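Local structure of serine-pyruvate aminotransferase (agxt) (3ZRP) at residues R45-A50 and E254-I259; K52-L57 and K174-N179; V70-K75 and Y220-N225; D90-I95 and L130-H135. The protein probably catalyses the pyridoxal 5'-phosphate-dependent transfer of an amino group from L-serine to pyruvate, and from alanine to glyoxylate, as a class-V aminotransferase. One frame throughout, in Å; residues are numbered along the deposited sequence. Where two conformers were deposited one is given.

How the contacts relate
All four contacts belong to the class-V aminotransferase fold, and their chemistry changes with place. Contacts 1 and 4 are buried and apolar: the first packs the end of helix 31-48 on helix 246-262, the second lays helix 87-96 on a strand of the seven-stranded sheet. Contact 3, also buried, is polar, with an arginine and a serine tying the loop after helix 63-69 to the start of helix 223-234 near the second subunit, which contact 4 reaches too. Partly buried contact 2 sets a tyrosine ring against a glutamate chain. It adjoins contact 1, where the NE of R45 probably bonds to the O of Y54, while contacts 3 and 4 meet through V70, L130 and W92.

Contact 1. Residues R45-A50 and E254-I259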
loop_
_atom_site.group_PDB
_atom_site.type_symbol
_atom_site.label_atom_id
_atom_site.label_comp_id
_atom_site.label_asym_id
_atom_site.label_seq_id
_atom_site.Cartn_x
_atom_site.Cartn_y
_atom_site.Cartn_z
ATOM N N ARG A 45 -1.730 5.631 19.343
ATOM C CA ARG A 45 -1.769 6.628 20.424
ATOM C C ARG A 45 -0.842 6.233 21.568
ATOM O O ARG A 45 -0.123 7.073 22.128
ATOM C CB ARG A 45 -3.190 6.823 20.959
ATOM C CG ARG A 45 -4.135 7.558 20.026
ATOM C CD ARG A 45 -5.261 8.209 20.833
ATOM N NE ARG A 45 -6.398 8.618 19.997
ATOM C CZ ARG A 45 -7.331 7.792 19.548
ATOM N NH1 ARG A 45 -7.279 6.513 19.853
ATOM N NH2 ARG A 45 -8.312 8.240 18.794
ATOM N N TYR A 46 -0.874 4.949 21.913
ATOM C CA TYR A 46 -0.058 4.401 22.989
ATOM C C TYR A 46 1.454 4.558 22.744
ATOM O O TYR A 46 2.175 5.088 23.597
ATOM C CB TYR A 46 -0.480 2.938 23.261
ATOM C CG TYR A 46 0.382 2.237 24.292
ATOM C CD1 TYR A 46 0.264 2.537 25.661
ATOM C CD2 TYR A 46 1.317 1.285 23.906
ATOM C CE1 TYR A 46 1.080 1.915 26.602
ATOM C CE2 TYR A 46 2.133 0.657 24.834
ATOM C CZ TYR A 46 2.006 0.978 26.184
ATOM O OH TYR A 46 2.803 0.343 27.095
ATOM N N VAL A 47 1.949 4.137 21.574
ATOM C CA VAL A 47 3.389 4.208 21.306
ATOM C C VAL A 47 3.883 5.639 21.013
ATOM O O VAL A 47 5.073 5.951 21.184
ATOM C CB VAL A 47 3.850 3.233 20.174
ATOM C CG1 VAL A 47 3.473 1.790 20.511
ATOM C CG2 VAL A 47 3.278 3.643 18.812
ATOM N N MET A 48 2.987 6.505 20.570
ATOM C CA MET A 48 3.357 7.902 20.358
ATOM C C MET A 48 3.075 8.799 21.565
ATOM O O MET A 48 3.426 9.977 21.570
ATOM C CB MET A 48 2.705 8.439 19.107
ATOM C CG MET A 48 3.520 8.086 17.881
ATOM S SD MET A 48 2.595 8.438 16.413
ATOM C CE MET A 48 3.685 7.806 15.145
ATOM N N GLY A 49 2.454 8.238 22.598
ATOM C CA GLY A 49 2.170 8.986 23.823
ATOM C C GLY A 49 1.224 10.136 23.579
ATOM O O GLY A 49 1.643 11.287 23.582
ATOM N N ALA A 50 -0.047 9.823 23.348
ATOM C CA ALA A 50 -1.068 10.845 23.167
ATOM C C ALA A 50 -2.420 10.370 23.665
ATOM O O ALA A 50 -2.741 9.193 23.597
ATOM C CB ALA A 50 -1.165 11.253 21.707
ATOM N N GLU A 254 -1.673 -7.317 16.096
ATOM C CA GLU A 254 -0.941 -8.288 16.876
ATOM C C GLU A 254 0.420 -7.738 17.307
ATOM O O GLU A 254 0.835 -7.968 18.440
ATOM C CB GLU A 254 -0.775 -9.590 16.083
ATOM C CG GLU A 254 -0.016 -10.724 16.815
ATOM C CD GLU A 254 -0.712 -11.235 18.104
ATOM O OE1 GLU A 254 -1.859 -10.831 18.410
ATOM O OE2 GLU A 254 -0.094 -12.058 18.810
ATOM N N ALA A 255 1.133 -7.036 16.415
ATOM C CA ALA A 255 2.363 -6.349 16.843
ATOM C C ALA A 255 2.059 -5.397 18.003
ATOM O O ALA A 255 2.777 -5.389 19.017
ATOM C CB ALA A 255 3.027 -5.599 15.679
ATOM N N PHE A 256 0.999 -4.605 17.880
ATOM C CA PHE A 256 0.668 -3.682 18.964
ATOM C C PHE A 256 0.298 -4.403 20.277
ATOM O O PHE A 256 0.584 -3.878 21.373
ATOM C CB PHE A 256 -0.452 -2.716 18.559
ATOM C CG PHE A 256 0.026 -1.493 17.812
ATOM C CD1 PHE A 256 0.998 -0.649 18.363
ATOM C CD2 PHE A 256 -0.521 -1.166 16.566
ATOM C CE1 PHE A 256 1.432 0.491 17.672
ATOM C CE2 PHE A 256 -0.098 -0.025 15.876
ATOM C CZ PHE A 256 0.881 0.800 16.426
ATOM N N ARG A 257 -0.337 -5.576 20.174
ATOM C CA ARG A 257 -0.673 -6.374 21.379
ATOM C C ARG A 257 0.618 -6.759 22.100
ATOM O O ARG A 257 0.742 -6.559 23.300
ATOM C CB ARG A 257 -1.529 -7.608 21.049
ATOM C CG ARG A 257 -2.243 -8.251 22.283
ATOM C CD ARG A 257 -2.918 -9.609 21.935
ATOM N NE ARG A 257 -1.949 -10.586 21.420
ATOM C CZ ARG A 257 -1.130 -11.322 22.178
ATOM N NH1 ARG A 257 -1.151 -11.214 23.509
ATOM N NH2 ARG A 257 -0.287 -12.176 21.605
ATOM N N LEU A 258 1.594 -7.264 21.342
ATOM C CA LEU A 258 2.905 -7.621 21.888
ATOM C C LEU A 258 3.683 -6.426 22.478
ATOM O O LEU A 258 4.328 -6.574 23.513
ATOM C CB LEU A 258 3.723 -8.357 20.840
ATOM C CG LEU A 258 3.081 -9.688 20.398
ATOM C CD1 LEU A 258 3.858 -10.323 19.250
ATOM C CD2 LEU A 258 2.928 -10.657 21.595
ATOM N N ILE A 259 3.581 -5.255 21.847
ATOM C CA ILE A 259 4.235 -4.026 22.330
ATOM C C ILE A 259 3.630 -3.587 23.663
ATOM O O ILE A 259 4.372 -3.255 24.602
ATOM C CB ILE A 259 4.181 -2.879 21.265
ATOM C CG1 ILE A 259 5.061 -3.238 20.056
ATOM C CG2 ILE A 259 4.610 -1.549 21.862
ATOM C CD1 ILE A 259 4.943 -2.270 18.856
#
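Helix-to-helix packing joins the C-terminal turn of helix 31-48 to helix 246-262 of the class-V aminotransferase fold, with V47 facing F256 and I259. V47 is at the centre of the contact, meeting both of these residues. Its CG1 methyl lies 3.7 Å from CE1 of F256, meeting the phenyl ring in its plane at the edge rather than over a face, and the valine and phenylalanine side chains run roughly perpendicular. CG2 of V47 comes to the same ring carbon, 3.8 Å from CE1 of F256, so that both methyls meet this one corner of the ring. I259, one turn further along its helix, offers CG2, which stands opposite the backbone N across its first torsion and so beside the carbonyl carbon. This methyl packs against CG1 of V47. More loosely, CG2 of I259 also approaches the edge of the Y46 ring, whose hydroxyl is hydrogen-bonded to the backbone N of I264. The V47 side chain also touches V168, while F256 reaches L199 of strand 197-202, placing the contact beside the central sheet. Just past V47, helix 31-48 ends in a Schellman motif at G49, which has positive phi. On helix 246-262, R257 grips E254 side-on: NE donates to OE1 of E254 at 3.0 Å, and NH2 to OE2 of E254 at 2.8 Å.

Contact 2. Residues K52-L57 and K174-N179; sequences KNYQPL and KAEEWN
The phenol ring of Y54 and the side chain of E176 overlap obliquely, with the ring and carboxylate planes 29° apart. CB of E176 sits over one face of the ring, 4.0 Å from its centroid and displaced toward the rim, a CH-pi contact. From there the glutamate chain runs on extended along the same part of the ring, and its CD lies 3.6 Å from CE1 of Y54. The course follows from the first torsion of E176, which puts CG trans to the backbone N (chi1 169°). At the far end of the tyrosine, OH rests 3.4 Å from CA of E176, against the backbone of a type I beta turn, E176 to N179. This turn belongs to the loop between strands 157-163 and 182-186, and Y54 stands immediately before strand 55-60 at one border of the main sheet, so the ring bridges that border and the loop. L201 of strand 197-202 also packs on Y54. The carboxylate of E176 is held from outside the pair, OE1 being hydrogen-bonded to the hydroxyl of S51. With a serine in place of Y54, the aliphatic part of E176 would probably lose the face it lies on, leaving a gap between the strand and the turn.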
loop_
_atom_site.group_PDB
_atom_site.type_symbol
_atom_site.label_atom_id
_atom_site.label_comp_id
_atom_site.label_asym_id
_atom_site.label_seq_id
_atom_site.Cartn_x
_atom_site.Cartn_y
_atom_site.Cartn_z
ATOM N N LYS A 52 -6.786 10.639 23.640
ATOM C CA LYS A 52 -7.829 10.494 22.623
ATOM C C LYS A 52 -8.139 11.794 21.874
ATOM O O LYS A 52 -8.950 11.800 20.950
ATOM C CB LYS A 52 -9.108 9.907 23.231
ATOM C CG LYS A 52 -9.962 10.895 24.023
ATOM C CD LYS A 52 -10.893 10.167 25.011
ATOM C CE LYS A 52 -12.346 10.639 24.903
ATOM N NZ LYS A 52 -12.508 12.113 25.071
ATOM N N ASN A 53 -7.493 12.884 22.286
ATOM C CA ASN A 53 -7.582 14.162 21.579
ATOM C C ASN A 53 -6.843 14.142 20.241
ATOM O O ASN A 53 -7.124 14.948 19.350
ATOM C CB ASN A 53 -7.001 15.280 22.445
ATOM C CG ASN A 53 -8.026 15.886 23.370
ATOM O OD1 ASN A 53 -8.461 15.262 24.345
ATOM N ND2 ASN A 53 -8.414 17.115 23.075
ATOM N N TYR A 54 -5.878 13.238 20.131
ATOM C CA TYR A 54 -5.065 13.107 18.919
ATOM C C TYR A 54 -5.635 12.009 18.030
ATOM O O TYR A 54 -6.018 10.948 18.524
ATOM C CB TYR A 54 -3.616 12.831 19.303
ATOM C CG TYR A 54 -2.890 14.082 19.746
ATOM C CD1 TYR A 54 -3.363 14.844 20.832
ATOM C CD2 TYR A 54 -1.738 14.511 19.088
ATOM C CE1 TYR A 54 -2.704 16.007 21.235
ATOM C CE2 TYR A 54 -1.069 15.673 19.497
ATOM C CZ TYR A 54 -1.565 16.408 20.567
ATOM O OH TYR A 54 -0.910 17.549 20.970
ATOM N N GLN A 55 -5.699 12.276 16.729
ATOM C CA GLN A 55 -6.357 11.383 15.783
ATOM C C GLN A 55 -5.351 10.484 15.035
ATOM O O GLN A 55 -4.537 10.985 14.262
ATOM C CB GLN A 55 -7.174 12.190 14.770
ATOM C CG GLN A 55 -7.840 11.348 13.673
ATOM C CD GLN A 55 -8.882 10.391 14.228
ATOM O OE1 GLN A 55 -9.933 10.812 14.680
ATOM N NE2 GLN A 55 -8.596 9.095 14.172
ATOM N N PRO A 56 -5.416 9.162 15.264
ATOM C CA PRO A 56 -4.552 8.253 14.476
ATOM C C PRO A 56 -5.146 7.953 13.091
ATOM O O PRO A 56 -6.367 7.920 12.922
ATOM C CB PRO A 56 -4.520 6.986 15.329
ATOM C CG PRO A 56 -5.909 7.012 16.032
ATOM C CD PRO A 56 -6.147 8.453 16.332
ATOM N N LEU A 57 -4.278 7.736 12.088
ATOM C CA LEU A 57 -4.723 7.219 10.795
ATOM C C LEU A 57 -3.719 6.169 10.309
ATOM O O LEU A 57 -2.502 6.312 10.511
ATOM C CB LEU A 57 -4.842 8.321 9.724
ATOM C CG LEU A 57 -5.849 9.465 9.909
ATOM C CD1 LEU A 57 -5.147 10.677 10.489
ATOM C CD2 LEU A 57 -6.595 9.838 8.633
ATOM N N LYS A 174 6.874 11.510 22.493
ATOM C CA LYS A 174 5.816 12.128 23.290
ATOM C C LYS A 174 5.078 13.146 22.441
ATOM O O LYS A 174 5.262 14.356 22.609
ATOM C CB LYS A 174 6.422 12.824 24.529
ATOM C CG LYS A 174 7.054 11.887 25.561
ATOM C CD LYS A 174 6.002 11.358 26.535
ATOM C CE LYS A 174 6.253 9.896 26.897
ATOM N NZ LYS A 174 7.443 9.729 27.785
ATOM N N ALA A 175 4.233 12.664 21.535
ATOM C CA ALA A 175 3.641 13.533 20.517
ATOM C C ALA A 175 2.796 14.660 21.115
ATOM O O ALA A 175 2.932 15.804 20.698
ATOM C CB ALA A 175 2.837 12.713 19.470
ATOM N N GLU A 176 1.957 14.350 22.099
ATOM C CA GLU A 176 1.093 15.375 22.717
ATOM C C GLU A 176 1.884 16.349 23.610
ATOM O O GLU A 176 1.741 17.578 23.497
ATOM C CB GLU A 176 -0.058 14.735 23.495
ATOM C CG GLU A 176 -0.823 15.725 24.376
ATOM C CD GLU A 176 -2.229 15.278 24.741
ATOM O OE1 GLU A 176 -2.586 14.090 24.582
ATOM O OE2 GLU A 176 -2.990 16.141 25.213
ATOM N N GLU A 177 2.713 15.796 24.487
ATOM C CA GLU A 177 3.498 16.606 25.414
ATOM C C GLU A 177 4.446 17.561 24.689
ATOM O O GLU A 177 4.586 18.712 25.095
ATOM C CB GLU A 177 4.267 15.721 26.387
ATOM C CG GLU A 177 4.795 16.468 27.607
ATOM C CD GLU A 177 5.815 15.661 28.378
ATOM O OE1 GLU A 177 5.467 14.557 28.857
ATOM O OE2 GLU A 177 6.966 16.133 28.497
ATOM N N TRP A 178 5.065 17.096 23.609
ATOM C CA TRP A 178 5.944 17.948 22.809
ATOM C C TRP A 178 5.177 18.844 21.836
ATOM O O TRP A 178 5.779 19.723 21.218
ATOM C CB TRP A 178 6.986 17.140 22.043
ATOM C CG TRP A 178 7.838 16.226 22.871
ATOM C CD1 TRP A 178 8.100 16.323 24.223
ATOM C CD2 TRP A 178 8.605 15.116 22.392
ATOM N NE1 TRP A 178 8.933 15.305 24.617
ATOM C CE2 TRP A 178 9.260 14.542 23.516
ATOM C CE3 TRP A 178 8.774 14.522 21.128
ATOM C CZ2 TRP A 178 10.101 13.431 23.416
ATOM C CZ3 TRP A 178 9.603 13.392 21.031
ATOM C CH2 TRP A 178 10.264 12.862 22.170
ATOM N N ASN A 179 3.859 18.644 21.745
ATOM C CA ASN A 179 2.970 19.429 20.870
ATOM C C ASN A 179 3.373 19.286 19.383
ATOM O O ASN A 179 3.670 20.262 18.722
ATOM C CB ASN A 179 2.917 20.902 21.329
ATOM C CG ASN A 179 1.628 21.635 20.910
ATOM O OD1 ASN A 179 0.786 21.122 20.155
ATOM N ND2 ASN A 179 1.481 22.865 21.409
#

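Contact 3. Residues V70-K75 and Y220-N225; sequences VTSLLK and YLDLRN
The guanidinium of R224 meets S72 edge-on, its plane containing the carbonyl oxygen of S72 as well as OD1 of D222. NH1 and NH2 both donate to O of S72, an end-on grip on a single atom: NH1 of R224 lies 2.8 Å from O of S72, in the carbonyl plane on a lone pair, whereas NH2 approaches nearly along the C=O axis. NH1 also forms a salt bridge to OD1 of D222, at 3.0 Å. That oxygen accepts from the backbone N of R224 as well, from the opposite face of the carboxylate, making D222 the N-cap of helix 223-234. A second link is nearly straight: N of L223 donates to OG of S72 at 2.8 Å (171°), and OG of S72 is also bonded to O of S69. Replacing R224 with a leucine would probably leave O of S72 without its two donors and D222 without its charge partner. The guanidinium is fixed further by its NE, bonded to O of Q213. The loop from helix 63-69 to strand 79-83 is thereby joined to the start of helix 223-234, with L210 of helix 204-212 touching both S72 and R224, and Y220 of the second subunit packing on L221.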
loop_
_atom_site.group_PDB
_atom_site.type_symbol
_atom_site.label_atom_id
_atom_site.label_comp_id
_atom_site.label_asym_id
_atom_site.label_seq_id
_atom_site.Cartn_x
_atom_site.Cartn_y
_atom_site.Cartn_z
ATOM N N VAL A 70 1.047 14.448 4.244
ATOM C CA VAL A 70 1.130 15.744 4.963
ATOM C C VAL A 70 0.736 16.919 4.049
ATOM O O VAL A 70 0.261 17.952 4.516
ATOM C CB VAL A 70 2.514 15.930 5.640
ATOM C CG1 VAL A 70 2.676 17.347 6.196
ATOM C CG2 VAL A 70 2.741 14.856 6.738
ATOM N N THR A 71 0.838 16.737 2.729
ATOM C CA THR A 71 0.284 17.733 1.771
ATOM C C THR A 71 -1.223 18.037 1.984
ATOM O O THR A 71 -1.723 19.075 1.495
ATOM C CB THR A 71 0.560 17.341 0.305
ATOM O OG1 THR A 71 -0.030 16.060 0.026
ATOM C CG2 THR A 71 2.071 17.320 0.071
ATOM N N SER A 72 -1.915 17.141 2.711
ATOM C CA SER A 72 -3.323 17.288 3.100
ATOM C C SER A 72 -3.524 18.519 3.990
ATOM O O SER A 72 -4.668 18.998 4.163
ATOM C CB SER A 72 -3.802 16.048 3.876
ATOM O OG SER A 72 -3.748 14.844 3.084
ATOM N N LEU A 73 -2.428 19.005 4.573
ATOM C CA LEU A 73 -2.474 20.148 5.508
ATOM C C LEU A 73 -1.977 21.455 4.886
ATOM O O LEU A 73 -1.817 22.478 5.587
ATOM C CB LEU A 73 -1.667 19.811 6.775
ATOM C CG LEU A 73 -2.155 18.578 7.558
ATOM C CD1 LEU A 73 -1.229 18.312 8.734
ATOM C CD2 LEU A 73 -3.617 18.702 8.042
ATOM N N LEU A 74 -1.727 21.422 3.574
ATOM C CA LEU A 74 -1.051 22.520 2.883
ATOM C C LEU A 74 -1.898 23.184 1.805
ATOM O O LEU A 74 -2.838 22.592 1.250
ATOM C CB LEU A 74 0.295 22.059 2.299
ATOM C CG LEU A 74 1.347 21.574 3.324
ATOM C CD1 LEU A 74 2.572 21.038 2.628
ATOM C CD2 LEU A 74 1.729 22.689 4.303
ATOM N N LYS A 75 -1.546 24.432 1.538
ATOM C CA LYS A 75 -2.226 25.248 0.543
ATOM C C LYS A 75 -1.202 25.798 -0.436
ATOM O O LYS A 75 -0.008 25.861 -0.119
ATOM C CB LYS A 75 -3.016 26.379 1.227
ATOM C CG LYS A 75 -4.337 25.894 1.814
ATOM C CD LYS A 75 -5.173 27.039 2.380
ATOM C CE LYS A 75 -6.586 26.567 2.694
ATOM N NZ LYS A 75 -7.369 27.544 3.495
ATOM N N TYR A 220 -5.700 9.623 -3.522
ATOM C CA TYR A 220 -5.334 8.514 -2.636
ATOM C C TYR A 220 -4.689 8.926 -1.310
ATOM O O TYR A 220 -4.916 8.258 -0.286
ATOM C CB TYR A 220 -4.368 7.556 -3.342
ATOM C CG TYR A 220 -4.432 6.131 -2.838
ATOM C CD1 TYR A 220 -5.564 5.353 -3.025
ATOM C CD2 TYR A 220 -3.313 5.550 -2.222
ATOM C CE1 TYR A 220 -5.603 4.004 -2.574
ATOM C CE2 TYR A 220 -3.338 4.221 -1.784
ATOM C CZ TYR A 220 -4.484 3.468 -1.965
ATOM O OH TYR A 220 -4.476 2.171 -1.525
ATOM N N LEU A 221 -3.907 9.997 -1.329
ATOM C CA LEU A 221 -3.146 10.418 -0.145
ATOM C C LEU A 221 -3.721 11.629 0.553
ATOM O O LEU A 221 -3.057 12.214 1.415
ATOM C CB LEU A 221 -1.659 10.658 -0.452
ATOM C CG LEU A 221 -0.934 9.441 -1.052
ATOM C CD1 LEU A 221 0.538 9.760 -1.351
ATOM C CD2 LEU A 221 -1.039 8.211 -0.180
ATOM N N ASP A 222 -4.934 12.022 0.182
ATOM C CA ASP A 222 -5.619 13.055 0.970
ATOM C C ASP A 222 -6.173 12.373 2.217
ATOM O O ASP A 222 -7.012 11.463 2.114
ATOM C CB ASP A 222 -6.715 13.730 0.139
ATOM C CG ASP A 222 -7.471 14.824 0.905
ATOM O OD1 ASP A 222 -7.223 15.039 2.117
ATOM O OD2 ASP A 222 -8.342 15.452 0.272
ATOM N N LEU A 223 -5.649 12.772 3.382
ATOM C CA LEU A 223 -6.052 12.233 4.663
ATOM C C LEU A 223 -7.561 12.410 4.944
ATOM O O LEU A 223 -8.143 11.592 5.668
ATOM C CB LEU A 223 -5.207 12.824 5.803
ATOM C CG LEU A 223 -3.708 12.459 5.787
ATOM C CD1 LEU A 223 -2.945 13.255 6.863
ATOM C CD2 LEU A 223 -3.512 10.915 5.934
ATOM N N ARG A 224 -8.183 13.415 4.317
ATOM C CA ARG A 224 -9.652 13.560 4.362
ATOM C C ARG A 224 -10.407 12.326 3.874
ATOM O O ARG A 224 -11.481 12.020 4.373
ATOM C CB ARG A 224 -10.130 14.805 3.604
ATOM C CG ARG A 224 -9.622 16.106 4.175
ATOM C CD ARG A 224 -9.842 17.280 3.219
ATOM N NE ARG A 224 -9.213 18.483 3.761
ATOM C CZ ARG A 224 -7.906 18.697 3.796
ATOM N NH1 ARG A 224 -7.050 17.797 3.285
ATOM N NH2 ARG A 224 -7.443 19.817 4.321
ATOM N N ASN A 225 -9.867 11.621 2.877
ATOM C CA ASN A 225 -10.530 10.452 2.355
ATOM C C ASN A 225 -10.436 9.231 3.268
ATOM O O ASN A 225 -11.304 8.362 3.223
ATOM C CB ASN A 225 -10.008 10.138 0.932
ATOM C CG ASN A 225 -10.446 11.170 -0.063
ATOM O OD1 ASN A 225 -11.552 11.691 0.035
ATOM N ND2 ASN A 225 -9.590 11.490 -1.025
#

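Contact 4. Residues D90-I95 and L130-H135; sequences DRWEQI and LVALTH
The indole of W92 leaves helix 87-96 with CG trans to its own carbonyl carbon and beside the backbone N, and the second torsion, 119°, turns a ring face to the methyl of A132. CB of A132 sits almost exactly over the five-membered ring, 3.6 Å from its centroid and only 3° off the normal. It is nearly equidistant from all five atoms of that ring, a well-centred CH-pi contact, although for the indole as a whole it lies toward the rim. At the pyrrole edge of W92, NE1 is 3.6 Å from O of L133, which stands near the ring plane, and that pair is a close approach and not a hydrogen bond. OG1 of T134 lies at the same edge, farther away. This is helix-on-sheet packing in the alpha/beta domain of the class-V aminotransferases: the axes of the helical segment 90-95 and of strand 130-134 approach to 9.5 Å and run at 138° to one another, nearer antiparallel than parallel. Strand 128-134 lies between strands 157-163 and 79-83 in the sheet, and V161 of the former touches both W92 and A132. M67 of helix 63-69 packs on W92 as well. At the C-terminal end of the strand the chain reaches the cofactor site: the side chain of T134 comes within about 4 Å of bound pyridoxal 5'-phosphate, and T138 is among the residues that bind it.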
loop_
_atom_site.group_PDB
_atom_site.type_symbol
_atom_site.label_atom_id
_atom_site.label_comp_id
_atom_site.label_asym_id
_atom_site.label_seq_id
_atom_site.Cartn_x
_atom_site.Cartn_y
_atom_site.Cartn_z
ATOM N N ASP A 90 16.068 14.637 3.228
ATOM C CA ASP A 90 16.017 15.112 1.863
ATOM C C ASP A 90 14.758 14.638 1.133
ATOM O O ASP A 90 14.296 15.299 0.204
ATOM C CB ASP A 90 17.277 14.675 1.104
ATOM C CG ASP A 90 18.535 15.428 1.580
ATOM O OD1 ASP A 90 18.454 16.436 2.318
ATOM O OD2 ASP A 90 19.620 14.990 1.239
ATOM N N ARG A 91 14.220 13.492 1.537
ATOM C CA ARG A 91 12.986 12.995 0.920
ATOM C C ARG A 91 11.806 13.966 1.099
ATOM O O ARG A 91 10.960 14.074 0.213
ATOM C CB ARG A 91 12.654 11.557 1.376
ATOM C CG ARG A 91 11.321 10.993 0.882
ATOM C CD ARG A 91 11.300 9.462 0.983
ATOM N NE ARG A 91 12.284 8.950 0.017
ATOM C CZ ARG A 91 12.349 7.708 -0.443
ATOM N NH1 ARG A 91 11.473 6.786 -0.061
ATOM N NH2 ARG A 91 13.285 7.398 -1.330
ATOM N N TRP A 92 11.722 14.658 2.234
ATOM C CA TRP A 92 10.711 15.688 2.373
ATOM C C TRP A 92 10.793 16.698 1.200
ATOM O O TRP A 92 9.773 17.039 0.592
ATOM C CB TRP A 92 10.887 16.469 3.683
ATOM C CG TRP A 92 10.455 15.824 4.965
ATOM C CD1 TRP A 92 11.259 15.541 6.027
ATOM C CD2 TRP A 92 9.124 15.449 5.354
ATOM N NE1 TRP A 92 10.520 14.995 7.047
ATOM C CE2 TRP A 92 9.206 14.917 6.652
ATOM C CE3 TRP A 92 7.875 15.484 4.710
ATOM C CZ2 TRP A 92 8.080 14.462 7.353
ATOM C CZ3 TRP A 92 6.747 15.015 5.392
ATOM C CH2 TRP A 92 6.860 14.500 6.703
ATOM N N GLU A 93 12.002 17.168 0.898
ATOM C CA GLU A 93 12.233 18.090 -0.227
ATOM C C GLU A 93 11.842 17.473 -1.590
ATOM O O GLU A 93 11.198 18.144 -2.414
ATOM C CB GLU A 93 13.703 18.575 -0.264
ATOM C CG GLU A 93 13.958 19.634 -1.317
ATOM C CD GLU A 93 15.391 20.085 -1.431
ATOM O OE1 GLU A 93 16.324 19.266 -1.257
ATOM O OE2 GLU A 93 15.577 21.287 -1.721
ATOM N N GLN A 94 12.217 16.213 -1.809
ATOM C CA GLN A 94 11.859 15.503 -3.064
ATOM C C GLN A 94 10.335 15.402 -3.249
ATOM O O GLN A 94 9.824 15.652 -4.362
ATOM C CB GLN A 94 12.546 14.134 -3.164
ATOM C CG GLN A 94 14.080 14.256 -3.259
ATOM C CD GLN A 94 14.501 15.089 -4.448
ATOM O OE1 GLN A 94 15.047 16.199 -4.302
ATOM N NE2 GLN A 94 14.201 14.585 -5.648
ATOM N N ILE A 95 9.626 15.074 -2.165
ATOM C CA ILE A 95 8.156 15.051 -2.155
ATOM C C ILE A 95 7.581 16.449 -2.455
ATOM O O ILE A 95 6.776 16.607 -3.396
ATOM C CB ILE A 95 7.593 14.528 -0.805
ATOM C CG1 ILE A 95 7.959 13.051 -0.579
ATOM C CG2 ILE A 95 6.066 14.743 -0.704
ATOM C CD1 ILE A 95 7.701 12.562 0.879
ATOM N N LEU A 130 4.981 25.340 7.996
ATOM C CA LEU A 130 5.274 23.970 8.403
ATOM C C LEU A 130 6.769 23.706 8.532
ATOM O O LEU A 130 7.559 24.075 7.649
ATOM C CB LEU A 130 4.646 22.976 7.408
ATOM C CG LEU A 130 4.734 21.500 7.778
ATOM C CD1 LEU A 130 3.398 20.823 7.498
ATOM C CD2 LEU A 130 5.886 20.805 7.004
ATOM N N VAL A 131 7.140 23.046 9.634
ATOM C CA VAL A 131 8.499 22.584 9.844
ATOM C C VAL A 131 8.512 21.046 9.878
ATOM O O VAL A 131 7.743 20.433 10.610
ATOM C CB VAL A 131 9.115 23.159 11.163
ATOM C CG1 VAL A 131 10.549 22.644 11.331
ATOM C CG2 VAL A 131 9.073 24.695 11.127
ATOM N N ALA A 132 9.394 20.454 9.076
ATOM C CA ALA A 132 9.555 19.007 8.999
ATOM C C ALA A 132 10.864 18.575 9.640
ATOM O O ALA A 132 11.957 19.054 9.255
ATOM C CB ALA A 132 9.508 18.513 7.509
ATOM N N LEU A 133 10.754 17.636 10.583
ATOM C CA LEU A 133 11.912 17.068 11.281
ATOM C C LEU A 133 12.019 15.562 10.976
ATOM O O LEU A 133 11.014 14.929 10.633
ATOM C CB LEU A 133 11.749 17.270 12.783
ATOM C CG LEU A 133 11.459 18.661 13.362
ATOM C CD1 LEU A 133 11.434 18.539 14.886
ATOM C CD2 LEU A 133 12.526 19.658 12.941
ATOM N N THR A 134 13.225 14.998 11.105
ATOM C CA THR A 134 13.418 13.540 11.091
ATOM C C THR A 134 13.892 13.105 12.459
ATOM O O THR A 134 14.991 13.532 12.893
ATOM C CB THR A 134 14.497 13.140 10.066
ATOM O OG1 THR A 134 14.235 13.804 8.828
ATOM C CG2 THR A 134 14.538 11.603 9.849
ATOM N N HIS A 135 13.130 12.226 13.127
ATOM C CA HIS A 135 13.540 11.794 14.480
ATOM C C HIS A 135 14.856 10.998 14.441
ATOM O O HIS A 135 15.839 11.346 15.114
ATOM C CB HIS A 135 12.433 11.047 15.196
ATOM C CG HIS A 135 12.625 10.959 16.677
ATOM N ND1 HIS A 135 11.659 10.451 17.519
ATOM C CD2 HIS A 135 13.644 11.382 17.475
ATOM C CE1 HIS A 135 12.085 10.538 18.770
ATOM N NE2 HIS A 135 13.288 11.094 18.768
#